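Local coordinates for SVS_variant_AS1 (PDB 6TJA), which probably catalyses the class I cyclisation of geranylgeranyl diphosphate to spiroviolene, as an engineered ancestral form of a bacterial terpene cyclase, at residues A[89-94]-A[158-163]; A[201-206]-A[292-297]. All coordinates share one frame; numbering follows the deposited sequence.

Contact 1 (A[89-94]-A[158-163]); sequences HRCDNG and SGVAWQ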
loop_
_atom_site.group_PDB
_atom_site.type_symbol
_atom_site.label_atom_id
_atom_site.label_comp_id
_atom_site.label_asym_id
_atom_site.label_seq_id
_atom_site.Cartn_x
_atom_site.Cartn_y
_atom_site.Cartn_z
ATOM N N HIS A 89 1.874 15.320 -15.302
ATOM C CA HIS A 89 2.260 14.691 -16.541
ATOM C C HIS A 89 1.813 13.245 -16.732
ATOM O O HIS A 89 1.786 12.785 -17.829
ATOM C CB HIS A 89 3.770 14.706 -16.705
ATOM C CG HIS A 89 4.345 16.056 -16.909
ATOM N ND1 HIS A 89 5.023 16.728 -15.921
ATOM C CD2 HIS A 89 4.354 16.865 -17.988
ATOM C CE1 HIS A 89 5.410 17.901 -16.375
ATOM N NE2 HIS A 89 5.019 18.008 -17.628
ATOM N N ARG A 90 1.482 12.527 -15.678
ATOM C CA ARG A 90 1.138 11.125 -15.823
ATOM C C ARG A 90 -0.144 10.673 -15.222
ATOM O O ARG A 90 -0.595 9.618 -15.504
ATOM C CB ARG A 90 2.199 10.260 -15.156
ATOM C CG ARG A 90 3.592 10.466 -15.644
ATOM C CD ARG A 90 3.990 9.419 -16.649
ATOM N NE ARG A 90 5.050 9.914 -17.485
ATOM C CZ ARG A 90 6.275 9.434 -17.504
ATOM N NH1 ARG A 90 6.627 8.417 -16.736
ATOM N NH2 ARG A 90 7.155 9.991 -18.294
ATOM N N CYS A 91 -0.723 11.483 -14.387
ATOM C CA CYS A 91 -1.928 11.110 -13.614
ATOM C C CYS A 91 -3.106 11.910 -14.150
ATOM O O CYS A 91 -4.110 11.298 -14.484
ATOM C CB CYS A 91 -1.714 11.316 -12.113
ATOM S SG CYS A 91 -0.360 10.312 -11.420
ATOM N N ASP A 92 -2.963 13.229 -14.264
ATOM C CA ASP A 92 -4.100 14.175 -14.463
ATOM C C ASP A 92 -4.295 14.532 -15.954
ATOM O O ASP A 92 -5.435 14.841 -16.296
ATOM C CB ASP A 92 -3.930 15.410 -13.564
ATOM C CG ASP A 92 -5.226 16.150 -13.287
ATOM O OD1 ASP A 92 -6.214 15.474 -12.897
ATOM O OD2 ASP A 92 -5.245 17.390 -13.482
ATOM N N ASN A 93 -3.256 14.546 -16.770
ATOM C CA ASN A 93 -3.395 15.079 -18.103
ATOM C C ASN A 93 -3.047 14.357 -19.370
ATOM O O ASN A 93 -3.740 14.561 -20.376
ATOM C CB ASN A 93 -2.619 16.389 -18.181
ATOM C CG ASN A 93 -3.307 17.508 -17.475
ATOM O OD1 ASN A 93 -4.494 17.637 -17.545
ATOM N ND2 ASN A 93 -2.557 18.300 -16.763
ATOM N N GLY A 94 -2.043 13.496 -19.366
ATOM C CA GLY A 94 -1.607 12.846 -20.593
ATOM C C GLY A 94 -2.414 11.667 -21.075
ATOM O O GLY A 94 -3.526 11.488 -20.700
ATOM N N SER A 158 -2.924 3.903 -5.638
ATOM C CA SER A 158 -4.238 3.192 -5.672
ATOM C C SER A 158 -5.408 4.172 -5.787
ATOM O O SER A 158 -6.425 3.815 -6.373
ATOM C CB SER A 158 -4.449 2.325 -4.472
ATOM O OG SER A 158 -3.396 1.387 -4.401
ATOM N N GLY A 159 -5.316 5.325 -5.149
ATOM C CA GLY A 159 -6.357 6.358 -5.274
ATOM C C GLY A 159 -6.396 6.886 -6.692
ATOM O O GLY A 159 -7.505 7.045 -7.224
ATOM N N VAL A 160 -5.222 7.188 -7.262
ATOM C CA VAL A 160 -5.081 7.734 -8.640
ATOM C C VAL A 160 -5.636 6.693 -9.625
ATOM O O VAL A 160 -6.373 7.089 -10.518
ATOM C CB VAL A 160 -3.637 8.132 -8.989
ATOM C CG1 VAL A 160 -3.540 8.556 -10.433
ATOM C CG2 VAL A 160 -3.109 9.258 -8.093
ATOM N N ALA A 161 -5.296 5.425 -9.451
ATOM C CA ALA A 161 -5.752 4.309 -10.305
ATOM C C ALA A 161 -7.280 4.251 -10.290
ATOM O O ALA A 161 -7.853 4.132 -11.365
ATOM C CB ALA A 161 -5.141 2.995 -9.837
ATOM N N TRP A 162 -7.896 4.359 -9.113
ATOM C CA TRP A 162 -9.369 4.460 -8.911
ATOM C C TRP A 162 -9.919 5.670 -9.676
ATOM O O TRP A 162 -10.873 5.520 -10.470
ATOM C CB TRP A 162 -9.639 4.581 -7.414
ATOM C CG TRP A 162 -11.059 4.503 -6.943
ATOM C CD1 TRP A 162 -12.219 4.561 -7.656
ATOM C CD2 TRP A 162 -11.443 4.414 -5.561
ATOM N NE1 TRP A 162 -13.297 4.450 -6.821
ATOM C CE2 TRP A 162 -12.850 4.349 -5.530
ATOM C CE3 TRP A 162 -10.723 4.308 -4.364
ATOM C CZ2 TRP A 162 -13.550 4.225 -4.332
ATOM C CZ3 TRP A 162 -11.417 4.188 -3.183
ATOM C CH2 TRP A 162 -12.813 4.131 -3.172
ATOM N N GLN A 163 -9.331 6.836 -9.440
ATOM C CA GLN A 163 -9.744 8.086 -10.117
ATOM C C GLN A 163 -9.724 7.915 -11.645
ATOM O O GLN A 163 -10.757 8.198 -12.275
ATOM C CB GLN A 163 -8.859 9.237 -9.669
ATOM C CG GLN A 163 -9.569 10.570 -9.772
ATOM C CD GLN A 163 -8.584 11.683 -10.011
ATOM O OE1 GLN A 163 -7.855 12.103 -9.101
ATOM N NE2 GLN A 163 -8.560 12.143 -11.256
#

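Contact 2 (A[201-206]-A[292-297]); sequences AEVPDR and STYLQG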
loop_
_atom_site.group_PDB
_atom_site.type_symbol
_atom_site.label_atom_id
_atom_site.label_comp_id
_atom_site.label_asym_id
_atom_site.label_seq_id
_atom_site.Cartn_x
_atom_site.Cartn_y
_atom_site.Cartn_z
ATOM N N ALA A 201 12.114 12.897 14.382
ATOM C CA ALA A 201 11.396 12.411 15.575
ATOM C C ALA A 201 10.682 11.081 15.228
ATOM O O ALA A 201 9.502 11.143 14.890
ATOM C CB ALA A 201 10.490 13.531 16.079
ATOM N N GLU A 202 11.352 9.922 15.346
ATOM C CA GLU A 202 10.750 8.579 15.060
ATOM C C GLU A 202 9.586 8.241 16.019
ATOM O O GLU A 202 9.829 7.965 17.223
ATOM C CB GLU A 202 11.772 7.441 15.091
ATOM C CG GLU A 202 11.183 6.145 14.498
ATOM C CD GLU A 202 12.017 4.861 14.522
ATOM O OE1 GLU A 202 13.001 4.768 15.340
ATOM O OE2 GLU A 202 11.693 3.945 13.718
ATOM N N VAL A 203 8.351 8.160 15.510
ATOM C CA VAL A 203 7.159 7.809 16.349
ATOM C C VAL A 203 7.131 6.293 16.520
ATOM O O VAL A 203 7.126 5.578 15.527
ATOM C CB VAL A 203 5.856 8.319 15.717
ATOM C CG1 VAL A 203 4.642 8.105 16.608
ATOM C CG2 VAL A 203 5.986 9.764 15.288
ATOM N N PRO A 204 7.085 5.787 17.735
ATOM C CA PRO A 204 7.020 4.345 17.918
ATOM C C PRO A 204 5.754 3.731 17.321
ATOM O O PRO A 204 4.742 4.342 17.340
ATOM C CB PRO A 204 7.042 4.190 19.422
ATOM C CG PRO A 204 7.544 5.449 19.938
ATOM C CD PRO A 204 7.127 6.497 18.999
ATOM N N ASP A 205 5.851 2.538 16.777
ATOM C CA ASP A 205 4.718 1.817 16.178
ATOM C C ASP A 205 3.438 1.862 17.026
ATOM O O ASP A 205 2.406 2.157 16.539
ATOM C CB ASP A 205 5.069 0.347 15.939
ATOM C CG ASP A 205 5.520 0.022 14.504
ATOM O OD1 ASP A 205 5.921 0.867 13.716
ATOM O OD2 ASP A 205 5.543 -1.150 14.151
ATOM N N ARG A 206 3.549 1.562 18.300
ATOM C CA ARG A 206 2.439 1.540 19.197
ATOM C C ARG A 206 1.717 2.867 19.309
ATOM O O ARG A 206 0.572 2.906 19.589
ATOM C CB ARG A 206 2.842 0.948 20.561
ATOM C CG ARG A 206 3.160 1.945 21.637
ATOM C CD ARG A 206 4.335 1.578 22.522
ATOM N NE ARG A 206 5.257 2.706 22.651
ATOM C CZ ARG A 206 4.996 3.822 23.324
ATOM N NH1 ARG A 206 3.853 3.964 23.972
ATOM N NH2 ARG A 206 5.879 4.796 23.349
ATOM N N SER A 292 3.801 13.956 19.763
ATOM C CA SER A 292 3.439 15.385 19.900
ATOM C C SER A 292 3.936 16.157 18.682
ATOM O O SER A 292 3.155 16.896 18.126
ATOM C CB SER A 292 3.964 15.988 21.183
ATOM O OG SER A 292 3.376 15.323 22.285
ATOM N N THR A 293 5.194 15.962 18.302
ATOM C CA THR A 293 5.828 16.617 17.136
ATOM C C THR A 293 5.034 16.280 15.863
ATOM O O THR A 293 4.708 17.206 15.092
ATOM C CB THR A 293 7.291 16.184 17.075
ATOM O OG1 THR A 293 7.903 16.656 18.275
ATOM C CG2 THR A 293 7.992 16.732 15.862
ATOM N N TYR A 294 4.800 14.992 15.619
ATOM C CA TYR A 294 3.973 14.467 14.500
ATOM C C TYR A 294 2.626 15.214 14.494
ATOM O O TYR A 294 2.308 15.822 13.468
ATOM C CB TYR A 294 3.790 12.947 14.611
ATOM C CG TYR A 294 2.904 12.375 13.536
ATOM C CD1 TYR A 294 3.302 12.380 12.214
ATOM C CD2 TYR A 294 1.650 11.882 13.832
ATOM C CE1 TYR A 294 2.479 11.896 11.212
ATOM C CE2 TYR A 294 0.832 11.351 12.854
ATOM C CZ TYR A 294 1.235 11.379 11.536
ATOM O OH TYR A 294 0.418 10.885 10.561
ATOM N N LEU A 295 1.904 15.195 15.612
ATOM C CA LEU A 295 0.619 15.879 15.722
ATOM C C LEU A 295 0.724 17.343 15.300
ATOM O O LEU A 295 -0.104 17.832 14.531
ATOM C CB LEU A 295 0.082 15.782 17.150
ATOM C CG LEU A 295 -0.306 14.385 17.639
ATOM C CD1 LEU A 295 -1.095 14.472 18.937
ATOM C CD2 LEU A 295 -1.099 13.643 16.574
ATOM N N GLN A 296 1.734 18.038 15.818
ATOM C CA GLN A 296 1.956 19.442 15.484
ATOM C C GLN A 296 2.072 19.565 13.972
ATOM O O GLN A 296 1.536 20.488 13.360
ATOM C CB GLN A 296 3.229 19.959 16.153
ATOM C CG GLN A 296 2.993 21.045 17.189
ATOM C CD GLN A 296 4.208 21.287 18.064
ATOM O OE1 GLN A 296 4.432 20.579 19.045
ATOM N NE2 GLN A 296 5.000 22.293 17.710
ATOM N N GLY A 297 2.785 18.612 13.384
ATOM C CA GLY A 297 2.975 18.540 11.924
ATOM C C GLY A 297 1.651 18.445 11.176
ATOM O O GLY A 297 1.456 19.178 10.185
#

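Contact 1 (A[89-94]-A[158-163])
C91 and V160 meet through apolar atoms. The CG1 methyl of V160 lies 3.7 Å from CB of C91 and 3.8 Å from SG of C91, so one methyl touches both the carbon and the sulfur of the cysteine. CG1 reaches this place because it stands anti to the backbone N of V160 (chi1 175°). Both side chains are buried, which suits a small, weakly polar thiol and a compact branched valine. Close by, the amide of Q163 and the carboxylate of D92 approach each other without bonding: NE2 of Q163 and OD1 of D92 are 4.4 Å apart. Both groups are polar, as expected where the interface opens toward solvent.

Further out, F103 of helix 100-115 packs against both C91 and V160, and F86 adds to the wall around the cysteine. R90 is salt-bridged to D124, while A161 O accepts a hydrogen bond from N104 of the second subunit, where helix 143-169 meets that subunit. D87, D88 and D92 are the aspartates of DDHRCD, a match to the DDxxxD motif that binds magnesium at the active-site mouth of class I terpene synthases, and probably does so here; C91 packs its end against helix 143-169.

Contact 2 (A[201-206]-A[292-297])
V203 and Y294 cross at about a right angle, and the valine meets the root of the tyrosine: CG2 of V203 lies 3.9 Å from CB of Y294. The tyrosine's CG stands anti to its own backbone N (chi1 177°), which carries the phenol away from 201-206 and into the protein. There its OH is hydrogen-bonded to T217 OG1, so the long side chain serves apolar packing near the backbone and a polar bond at its far end. One helix position earlier, the CG2 methyl of T293 faces the CB methyl of A201, 4.1 Å away. T293 suits this edge because its two branches divide the work: OG1 bonds to A289 O in the preceding helical turn, and the methyl is turned to the alanine.

The loop has polar partners too. V203 N bonds to E196 OE2 and V203 O to R148 NH1, so both backbone polar groups of this buried residue have partners; R148 also makes a salt bridge with D205. P204 occupies the N-cap position of helix 205-208. The contact is plain loop-to-helix packing, setting the connection between helices 195-199 and 205-208 against helix 289-309 in the all-helical class I terpene cyclase fold.

How the contacts relate
From the N terminus, helix 70-91 ends at the first half of contact 1, and the chain runs through helices 100-115 and 126-140 before helix 143-169 closes that loop of 63 intervening residues. Contact 2 opens only afterwards, at 201-206, and closes across 85 residues when helix 289-309 arrives; the two loops therefore follow in series, neither nested nor crossed. The centres of contact 1 and contact 2 are about 30 Å apart, on opposite sides of the chain's centre. The nearest atoms of contact 1 and contact 2 are about 18 Å apart. Helix 143-169 links them: it supplies 158-163 to contact 1 and R148 to the surroundings of contact 2. Both also border the second subunit.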